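Local structure of terminase large subunit (5M1P) at residues Ile39-Gly44 with Gln76-Leu80; Asp48-Ser53 with His175-Ser181; Ala90-Ala94 with Leu184-Gln188. The protein cuts viral DNA with its metal-dependent nuclease domain and, as the full-length large terminase subunit, drives genome packaging into empty capsids using ATP. All blocks are in the same frame, centred on the assembly; numbering follows the deposited sequence.

Contact 1: Ile39-Gly44 with Gln76-Leu80; sequences IGADFG and QVARL. With CA (calcium ion), chain C.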
loop_
_atom_site.group_PDB
_atom_site.type_symbol
_atom_site.label_atom_id
_atom_site.label_comp_id
_atom_site.label_asym_id
_atom_site.label_seq_id
_atom_site.Cartn_x
_atom_site.Cartn_y
_atom_site.Cartn_z
ATOM N N ILE A 39 -1.231 -8.403 -2.025
ATOM C CA ILE A 39 -1.827 -7.336 -1.240
ATOM C C ILE A 39 -0.744 -6.619 -0.457
ATOM O O ILE A 39 -0.126 -7.221 0.417
ATOM C CB ILE A 39 -2.874 -7.881 -0.242
ATOM C CG1 ILE A 39 -3.894 -8.778 -0.969
ATOM C CG2 ILE A 39 -3.542 -6.737 0.513
ATOM C CD1 ILE A 39 -4.932 -9.410 -0.076
ATOM N N GLY A 40 -0.511 -5.346 -0.761
ATOM C CA GLY A 40 0.392 -4.530 0.044
ATOM C C GLY A 40 -0.302 -4.157 1.330
ATOM O O GLY A 40 -1.426 -3.651 1.275
ATOM N N ALA A 41 0.338 -4.383 2.483
ATOM C CA ALA A 41 -0.314 -4.137 3.757
ATOM C C ALA A 41 0.550 -3.288 4.670
ATOM O O ALA A 41 1.649 -3.698 5.073
ATOM C CB ALA A 41 -0.668 -5.452 4.414
ATOM N N ASP A 42 0.031 -2.086 4.921
ATOM C CA ASP A 42 0.543 -1.112 5.866
ATOM C C ASP A 42 -0.461 -1.145 7.014
ATOM O O ASP A 42 -1.628 -0.789 6.835
ATOM C CB ASP A 42 0.578 0.281 5.197
ATOM C CG ASP A 42 1.093 1.371 6.116
ATOM O OD1 ASP A 42 0.299 1.887 6.927
ATOM O OD2 ASP A 42 2.269 1.743 6.008
ATOM N N PHE A 43 -0.033 -1.622 8.175
ATOM C CA PHE A 43 -0.948 -1.802 9.302
ATOM C C PHE A 43 -1.281 -0.494 9.990
ATOM O O PHE A 43 -0.585 0.505 9.818
ATOM C CB PHE A 43 -0.388 -2.832 10.288
ATOM C CG PHE A 43 -0.406 -4.214 9.733
ATOM C CD1 PHE A 43 -1.567 -4.965 9.772
ATOM C CD2 PHE A 43 0.706 -4.725 9.081
ATOM C CE1 PHE A 43 -1.601 -6.235 9.227
ATOM C CE2 PHE A 43 0.677 -5.994 8.530
ATOM C CZ PHE A 43 -0.478 -6.743 8.605
ATOM N N GLY A 44 -2.390 -0.514 10.719
ATOM C CA GLY A 44 -2.807 0.562 11.601
ATOM C C GLY A 44 -2.174 0.249 12.936
ATOM O O GLY A 44 -2.761 -0.444 13.768
ATOM N N GLN A 76 -7.887 -5.972 11.809
ATOM C CA GLN A 76 -7.016 -5.729 10.646
ATOM C C GLN A 76 -6.568 -7.028 9.992
ATOM O O GLN A 76 -6.623 -7.168 8.767
ATOM C CB GLN A 76 -5.811 -4.893 11.037
ATOM C CG GLN A 76 -6.174 -3.475 11.421
ATOM C CD GLN A 76 -4.963 -2.687 11.814
ATOM O OE1 GLN A 76 -3.946 -2.723 11.121
ATOM N NE2 GLN A 76 -5.045 -1.982 12.941
ATOM N N VAL A 77 -6.146 -7.982 10.816
ATOM C CA VAL A 77 -5.731 -9.292 10.319
ATOM C C VAL A 77 -6.917 -10.045 9.694
ATOM O O VAL A 77 -6.768 -10.666 8.638
ATOM C CB VAL A 77 -5.020 -10.126 11.408
ATOM C CG1 VAL A 77 -4.758 -11.542 10.915
ATOM C CG2 VAL A 77 -3.702 -9.465 11.798
ATOM N N ALA A 78 -8.089 -9.983 10.318
ATOM C CA ALA A 78 -9.286 -10.634 9.752
ATOM C C ALA A 78 -9.680 -10.017 8.409
ATOM O O ALA A 78 -10.094 -10.736 7.495
ATOM C CB ALA A 78 -10.463 -10.551 10.721
ATOM N N ARG A 79 -9.544 -8.701 8.285
ATOM C CA ARG A 79 -9.903 -8.016 7.033
ATOM C C ARG A 79 -8.909 -8.396 5.942
ATOM O O ARG A 79 -9.287 -8.632 4.779
ATOM C CB ARG A 79 -9.958 -6.495 7.224
ATOM C CG ARG A 79 -11.043 -6.004 8.175
ATOM C CD ARG A 79 -12.470 -6.221 7.711
ATOM N NE ARG A 79 -13.429 -5.622 8.650
ATOM C CZ ARG A 79 -14.711 -5.981 8.799
ATOM N NH1 ARG A 79 -15.465 -5.343 9.693
ATOM N NH2 ARG A 79 -15.252 -6.977 8.090
ATOM N N LEU A 80 -7.644 -8.499 6.314
ATOM C CA LEU A 80 -6.611 -8.968 5.401
ATOM C C LEU A 80 -6.870 -10.408 4.935
ATOM O O LEU A 80 -6.741 -10.719 3.748
ATOM C CB LEU A 80 -5.270 -8.864 6.112
ATOM C CG LEU A 80 -3.963 -8.825 5.361
ATOM C CD1 LEU A 80 -3.990 -7.865 4.184
ATOM C CD2 LEU A 80 -2.912 -8.388 6.374
HETATM CA CA CA C . -0.352 2.725 8.958
HETATM O O HOH W 1 1.853 3.360 9.356
#
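At the metal-bearing end of strand 37-42, the amide of Gln76 on helix 73-86 clamps the backbone of Gly44 at two points. Gly44 N donates to Gln76 OE1 over 2.7 Å, coming in tilted 31° from the carbonyl plane. The return bond, from Gln76 NE2 to Gly44 O, is 2.9 Å long and almost straight (177°); it lies in the amide plane and lands on a lone pair of the carbonyl. Because Gln76 is extended beyond CG (chi2 179°), its amide reaches past the Phe43 ring, whose edge it meets with OE1. The pair of bonds to Gly44 engages both ends of the amide and fixes its flip; a further bond from Gln76 NE2 to Ala71 O reinforces it.

Strand 37-42 belongs to the central sheet of the RNase H-like fold. Here its two faces do different work: Ile39 and Ala41 point to helix 73-86, while Asp42 points away from it, and its side chain touches Met180 and Ser181 of helix 177-186. Asp42 OD1 binds calcium at 2.3 Å and Phe43 O binds it at 2.4 Å, with water 1 in the same shell. Gln76, by holding Gly44, acts as a second-shell residue for that Phe43 carbonyl.

One turn further along the helix, Leu80 divides its methyls between strand and loop. CD1 sits 3.9 Å from Ile39 CG2, the two side chains sliding past each other in opposite directions, and also rests on Ala41 CB. CD2 reaches Phe43 CZ at 3.7 Å, with the leucine running about at right angles to the phenylalanine. Phe52 of strand 49-56 and Val92 of strand 91-94 pack around the same leucine.

Contact 2: Asp48-Ser53 with His175-Ser181; sequences DYSVFS and HDDIVMS. With CA (calcium ion), chain C.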
loop_
_atom_site.group_PDB
_atom_site.type_symbol
_atom_site.label_atom_id
_atom_site.label_comp_id
_atom_site.label_asym_id
_atom_site.label_seq_id
_atom_site.Cartn_x
_atom_site.Cartn_y
_atom_site.Cartn_z
ATOM N N ASP A 48 -2.958 5.626 13.429
ATOM C CA ASP A 48 -2.730 5.713 11.993
ATOM C C ASP A 48 -3.627 4.760 11.208
ATOM O O ASP A 48 -4.176 3.802 11.751
ATOM C CB ASP A 48 -1.259 5.444 11.653
ATOM C CG ASP A 48 -0.773 4.092 12.127
ATOM O OD1 ASP A 48 -0.614 3.918 13.347
ATOM O OD2 ASP A 48 -0.538 3.210 11.277
ATOM N N TYR A 49 -3.741 5.025 9.917
ATOM C CA TYR A 49 -4.549 4.191 9.042
ATOM C C TYR A 49 -3.864 2.860 8.734
ATOM O O TYR A 49 -2.627 2.755 8.677
ATOM C CB TYR A 49 -4.857 4.911 7.719
ATOM C CG TYR A 49 -5.727 6.138 7.877
ATOM C CD1 TYR A 49 -5.165 7.385 8.124
ATOM C CD2 TYR A 49 -7.117 6.058 7.800
ATOM C CE1 TYR A 49 -5.951 8.509 8.297
ATOM C CE2 TYR A 49 -7.915 7.186 7.973
ATOM C CZ TYR A 49 -7.323 8.403 8.223
ATOM O OH TYR A 49 -8.095 9.534 8.388
ATOM N N SER A 50 -4.697 1.855 8.526
ATOM C CA SER A 50 -4.302 0.620 7.879
ATOM C C SER A 50 -4.770 0.703 6.446
ATOM O O SER A 50 -5.881 1.143 6.206
ATOM C CB SER A 50 -4.969 -0.580 8.554
ATOM O OG SER A 50 -6.380 -0.434 8.641
ATOM N N VAL A 51 -3.908 0.295 5.515
ATOM C CA VAL A 51 -4.249 0.285 4.100
ATOM C C VAL A 51 -3.781 -1.013 3.467
ATOM O O VAL A 51 -2.598 -1.370 3.524
ATOM C CB VAL A 51 -3.618 1.460 3.353
ATOM C CG1 VAL A 51 -4.091 1.484 1.903
ATOM C CG2 VAL A 51 -3.963 2.762 4.042
ATOM N N PHE A 52 -4.725 -1.688 2.817
ATOM C CA PHE A 52 -4.473 -2.952 2.140
ATOM C C PHE A 52 -4.789 -2.750 0.667
ATOM O O PHE A 52 -5.923 -2.433 0.330
ATOM C CB PHE A 52 -5.349 -4.081 2.715
ATOM C CG PHE A 52 -5.300 -4.216 4.219
ATOM C CD1 PHE A 52 -4.130 -3.979 4.928
ATOM C CD2 PHE A 52 -6.434 -4.605 4.922
ATOM C CE1 PHE A 52 -4.087 -4.105 6.306
ATOM C CE2 PHE A 52 -6.388 -4.743 6.301
ATOM C CZ PHE A 52 -5.223 -4.486 6.992
ATOM N N SER A 53 -3.784 -2.922 -0.189
ATOM C CA SER A 53 -3.910 -2.651 -1.618
ATOM C C SER A 53 -3.782 -3.953 -2.396
ATOM O O SER A 53 -2.702 -4.529 -2.457
ATOM C CB SER A 53 -2.838 -1.666 -2.065
ATOM O OG SER A 53 -3.008 -0.415 -1.424
ATOM N N HIS A 175 -0.093 12.063 6.078
ATOM C CA HIS A 175 -0.008 10.625 6.238
ATOM C C HIS A 175 0.623 10.011 5.003
ATOM O O HIS A 175 0.602 10.612 3.920
ATOM C CB HIS A 175 -1.402 10.014 6.418
ATOM C CG HIS A 175 -2.299 10.771 7.339
ATOM N ND1 HIS A 175 -1.958 11.073 8.640
ATOM C CD2 HIS A 175 -3.535 11.283 7.146
ATOM C CE1 HIS A 175 -2.944 11.744 9.205
ATOM N NE2 HIS A 175 -3.914 11.880 8.321
ATOM N N ASP A 176 1.137 8.788 5.144
ATOM C CA ASP A 176 1.698 8.071 3.994
ATOM C C ASP A 176 1.284 6.603 3.923
ATOM O O ASP A 176 1.911 5.841 3.191
ATOM C CB ASP A 176 3.229 8.207 3.960
ATOM C CG ASP A 176 3.911 7.502 5.113
ATOM O OD1 ASP A 176 3.226 6.875 5.936
ATOM O OD2 ASP A 176 5.158 7.583 5.186
ATOM N N ASP A 177 0.218 6.223 4.627
ATOM C CA ASP A 177 -0.160 4.803 4.713
ATOM C C ASP A 177 -0.578 4.265 3.350
ATOM O O ASP A 177 -0.325 3.105 3.036
ATOM C CB ASP A 177 -1.310 4.570 5.697
ATOM C CG ASP A 177 -1.173 5.376 6.954
ATOM O OD1 ASP A 177 -1.695 6.512 6.983
ATOM O OD2 ASP A 177 -0.537 4.895 7.912
ATOM N N ILE A 178 -1.252 5.104 2.563
ATOM C CA ILE A 178 -1.678 4.696 1.217
ATOM C C ILE A 178 -0.455 4.552 0.310
ATOM O O ILE A 178 -0.299 3.567 -0.413
ATOM C CB ILE A 178 -2.665 5.690 0.580
ATOM C CG1 ILE A 178 -3.944 5.816 1.422
ATOM C CG2 ILE A 178 -2.991 5.284 -0.864
ATOM C CD1 ILE A 178 -4.821 6.979 1.025
ATOM N N VAL A 179 0.437 5.532 0.378
ATOM C CA VAL A 179 1.666 5.512 -0.422
ATOM C C VAL A 179 2.448 4.230 -0.166
ATOM O O VAL A 179 2.861 3.536 -1.096
ATOM C CB VAL A 179 2.554 6.750 -0.128
ATOM C CG1 VAL A 179 3.852 6.678 -0.918
ATOM C CG2 VAL A 179 1.802 8.039 -0.467
ATOM N N MET A 180 2.635 3.919 1.111
ATOM C CA MET A 180 3.413 2.762 1.490
ATOM C C MET A 180 2.732 1.446 1.115
ATOM O O MET A 180 3.401 0.539 0.632
ATOM C CB MET A 180 3.764 2.809 2.982
ATOM C CG MET A 180 4.740 3.927 3.350
ATOM S SD MET A 180 6.184 4.074 2.281
ATOM C CE MET A 180 6.880 2.429 2.344
ATOM N N SER A 181 1.421 1.356 1.316
ATOM C CA SER A 181 0.671 0.168 0.909
ATOM C C SER A 181 0.800 -0.082 -0.594
ATOM O O SER A 181 1.052 -1.204 -1.023
ATOM C CB SER A 181 -0.790 0.316 1.323
ATOM O OG SER A 181 -1.567 -0.764 0.838
HETATM CA CA CA C . -0.352 2.725 8.958
HETATM O O HOH W 2 -2.017 7.580 9.397
HETATM O O HOH W 1 1.853 3.360 9.356
#
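His175 opens the second segment by offering a ring face to Tyr49: the tyrosine edge comes up with CE1, 3.9 Å from His175 CD2, in an edge-to-face pair with the planes at 62°.

Asp177, in the first turn of helix 177-186, splits its carboxylate between two tasks. OD2 binds calcium at 2.4 Å, while OD1 accepts a 2.7 Å hydrogen bond from water 2, which in turn accepts from Tyr49 N. Strand and helix thus share both a metal and a water. Tyr49 O and Asp48 OD2 are ligands of the same ion, at 2.3 Å and 2.4 Å. Asp48 OD1 is held by Asn46 N, and OD2 takes a further bond from Lys45 N. Nearer the helix backbone, Asp177 CB packs on Val51 CG2.

The same valine methyl touches Ile178 CG1 at 4.0 Å. One turn on, Ser181 extends its hydroxyl anti to the backbone N (chi1 175°), bringing OG over the strand, where Ser53 OG donates to it across 2.7 Å. Ser181 OG is also bonded to Gly40 O on strand 37-42, so this buried hydroxyl ties the helix to two neighbouring strands.

Asp42 and Phe43 complete the protein ligands of the calcium; this acidic cluster between central sheet and C-terminal helix is the RuvC-like nuclease site of the RNase H superfamily.

Contact 3: Ala90-Ala94 with Leu184-Gln188; sequences AYVVA and LAYSQ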
loop_
_atom_site.group_PDB
_atom_site.type_symbol
_atom_site.label_atom_id
_atom_site.label_comp_id
_atom_site.label_asym_id
_atom_site.label_seq_id
_atom_site.Cartn_x
_atom_site.Cartn_y
_atom_site.Cartn_z
ATOM N N ALA A 90 -4.695 -14.492 -2.297
ATOM C CA ALA A 90 -3.659 -13.541 -2.669
ATOM C C ALA A 90 -2.670 -13.421 -1.525
ATOM O O ALA A 90 -3.073 -13.331 -0.362
ATOM C CB ALA A 90 -4.275 -12.189 -2.952
ATOM N N TYR A 91 -1.381 -13.406 -1.844
ATOM C CA TYR A 91 -0.382 -13.277 -0.788
ATOM C C TYR A 91 -0.191 -11.834 -0.370
ATOM O O TYR A 91 -0.260 -10.909 -1.194
ATOM C CB TYR A 91 0.946 -13.914 -1.163
ATOM C CG TYR A 91 1.790 -13.214 -2.189
ATOM C CD1 TYR A 91 1.602 -13.454 -3.537
ATOM C CD2 TYR A 91 2.798 -12.331 -1.815
ATOM C CE1 TYR A 91 2.401 -12.862 -4.495
ATOM C CE2 TYR A 91 3.609 -11.728 -2.764
ATOM C CZ TYR A 91 3.391 -11.979 -4.109
ATOM O OH TYR A 91 4.176 -11.402 -5.068
ATOM N N VAL A 92 0.046 -11.651 0.918
ATOM C CA VAL A 92 0.212 -10.344 1.489
ATOM C C VAL A 92 1.700 -9.978 1.542
ATOM O O VAL A 92 2.515 -10.773 1.976
ATOM C CB VAL A 92 -0.398 -10.304 2.900
ATOM C CG1 VAL A 92 -0.231 -8.913 3.500
ATOM C CG2 VAL A 92 -1.876 -10.690 2.879
ATOM N N VAL A 93 2.035 -8.771 1.105
ATOM C CA VAL A 93 3.357 -8.193 1.321
ATOM C C VAL A 93 3.195 -7.270 2.513
ATOM O O VAL A 93 2.630 -6.180 2.402
ATOM C CB VAL A 93 3.857 -7.414 0.094
ATOM C CG1 VAL A 93 5.285 -6.924 0.308
ATOM C CG2 VAL A 93 3.741 -8.257 -1.170
ATOM N N ALA A 94 3.674 -7.725 3.658
ATOM C CA ALA A 94 3.333 -7.114 4.941
ATOM C C ALA A 94 4.507 -6.334 5.496
ATOM O O ALA A 94 5.577 -6.901 5.691
ATOM C CB ALA A 94 2.943 -8.193 5.928
ATOM N N LEU A 184 4.370 -1.282 -1.328
ATOM C CA LEU A 184 4.490 -2.692 -0.932
ATOM C C LEU A 184 3.888 -3.613 -1.986
ATOM O O LEU A 184 4.509 -4.606 -2.347
ATOM C CB LEU A 184 3.841 -2.927 0.421
ATOM C CG LEU A 184 4.622 -2.323 1.600
ATOM C CD1 LEU A 184 3.718 -2.186 2.805
ATOM C CD2 LEU A 184 5.859 -3.146 1.948
ATOM N N ALA A 185 2.712 -3.268 -2.504
ATOM C CA ALA A 185 2.084 -4.065 -3.566
ATOM C C ALA A 185 2.939 -4.097 -4.816
ATOM O O ALA A 185 3.274 -5.170 -5.336
ATOM C CB ALA A 185 0.701 -3.531 -3.880
ATOM N N TYR A 186 3.289 -2.913 -5.301
ATOM C CA TYR A 186 4.045 -2.790 -6.546
ATOM C C TYR A 186 5.484 -3.281 -6.486
ATOM O O TYR A 186 6.103 -3.488 -7.529
ATOM C CB TYR A 186 3.974 -1.352 -7.090
ATOM C CG TYR A 186 2.692 -1.090 -7.858
ATOM C CD1 TYR A 186 2.549 -1.524 -9.174
ATOM C CD2 TYR A 186 1.597 -0.478 -7.253
ATOM C CE1 TYR A 186 1.366 -1.321 -9.871
ATOM C CE2 TYR A 186 0.416 -0.252 -7.941
ATOM C CZ TYR A 186 0.295 -0.682 -9.250
ATOM O OH TYR A 186 -0.896 -0.451 -9.912
ATOM N N SER A 187 6.018 -3.512 -5.283
ATOM C CA SER A 187 7.318 -4.172 -5.137
ATOM C C SER A 187 7.361 -5.548 -5.797
ATOM O O SER A 187 8.439 -6.057 -6.094
ATOM C CB SER A 187 7.700 -4.330 -3.663
ATOM O OG SER A 187 6.934 -5.350 -3.044
ATOM N N GLN A 188 6.194 -6.151 -6.004
ATOM C CA GLN A 188 6.072 -7.475 -6.602
ATOM C C GLN A 188 5.820 -7.464 -8.099
ATOM O O GLN A 188 5.820 -8.525 -8.717
ATOM C CB GLN A 188 4.904 -8.199 -5.953
ATOM C CG GLN A 188 4.927 -8.197 -4.442
ATOM C CD GLN A 188 6.126 -8.925 -3.873
ATOM O OE1 GLN A 188 6.236 -10.142 -4.024
ATOM N NE2 GLN A 188 7.029 -8.200 -3.235
#
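Tyr91 of strand 91-94 reaches Gln188, and Val93 packs on Leu184 and Gln188, joining the central sheet of the RNase H-like fold to the far end of helix 177-186. The strand lies between 37-42 and 114-116, and its backbone pairs with Ile39 through both Tyr91 and Val93.

Tyr91 comes first. Its CG stands between the backbone N and the carbonyl carbon (chi1 73°), and from there the long ring carries its hydroxyl across to the C-terminal segment. Tyr91 OH donates to Gln188 OE1 at 2.6 Å, in the carbonyl plane and on a lone pair, with a C=O...donor angle of 117°. The amide meets the ring at its edge: Gln188 CD lies in the ring plane, and the amide stands nearly perpendicular to it, at 81°.

Two residues on, Val93 turns its side chain toward the helix and gives each methyl a different neighbour. CG2 presses on the aliphatic part of the glutamine, 3.5 Å from Gln188 CG. CG1 lies against the helix backbone, 3.6 Å from Leu184 O, with Leu184 CD2 more loosely placed at 4.2 Å. Leu117 closes in on the valine, and Leu128 of helix 122-137 packs on Leu184 and Ser187. The side chain of Leu184 is itself about 4 Å, at their nearest atoms, from that of Asp95, probably a ligand of the second catalytic magnesium.

The amide's other end completes a chain of hydrogen bonds: Gln188 NE2 donates to Ser187 OG at 2.9 Å, and Ser187 OG in turn donates a hydrogen bond to Leu184 O at 2.6 Å.

All three contacts are built on one mixed sheet, in which strand 37-42 lies between 49-56 and 91-94. Contact 1 packs helix 73-86 on one side of it; contacts 2 and 3 use successive parts of helix 177-186 on the other. Contacts 1 and 2, their centres about 9 Å apart, share the calcium and water 1, and their segments alternate along the chain. Contact 3 opens after contact 1 has closed, its centre about 11 Å from that of contact 1 and about 13 Å from that of contact 2, but crosses contact 2 in sequence. The last helix therefore brings a metal-binding aspartate from late in the chain to ligands supplied by its earlier strands and loop.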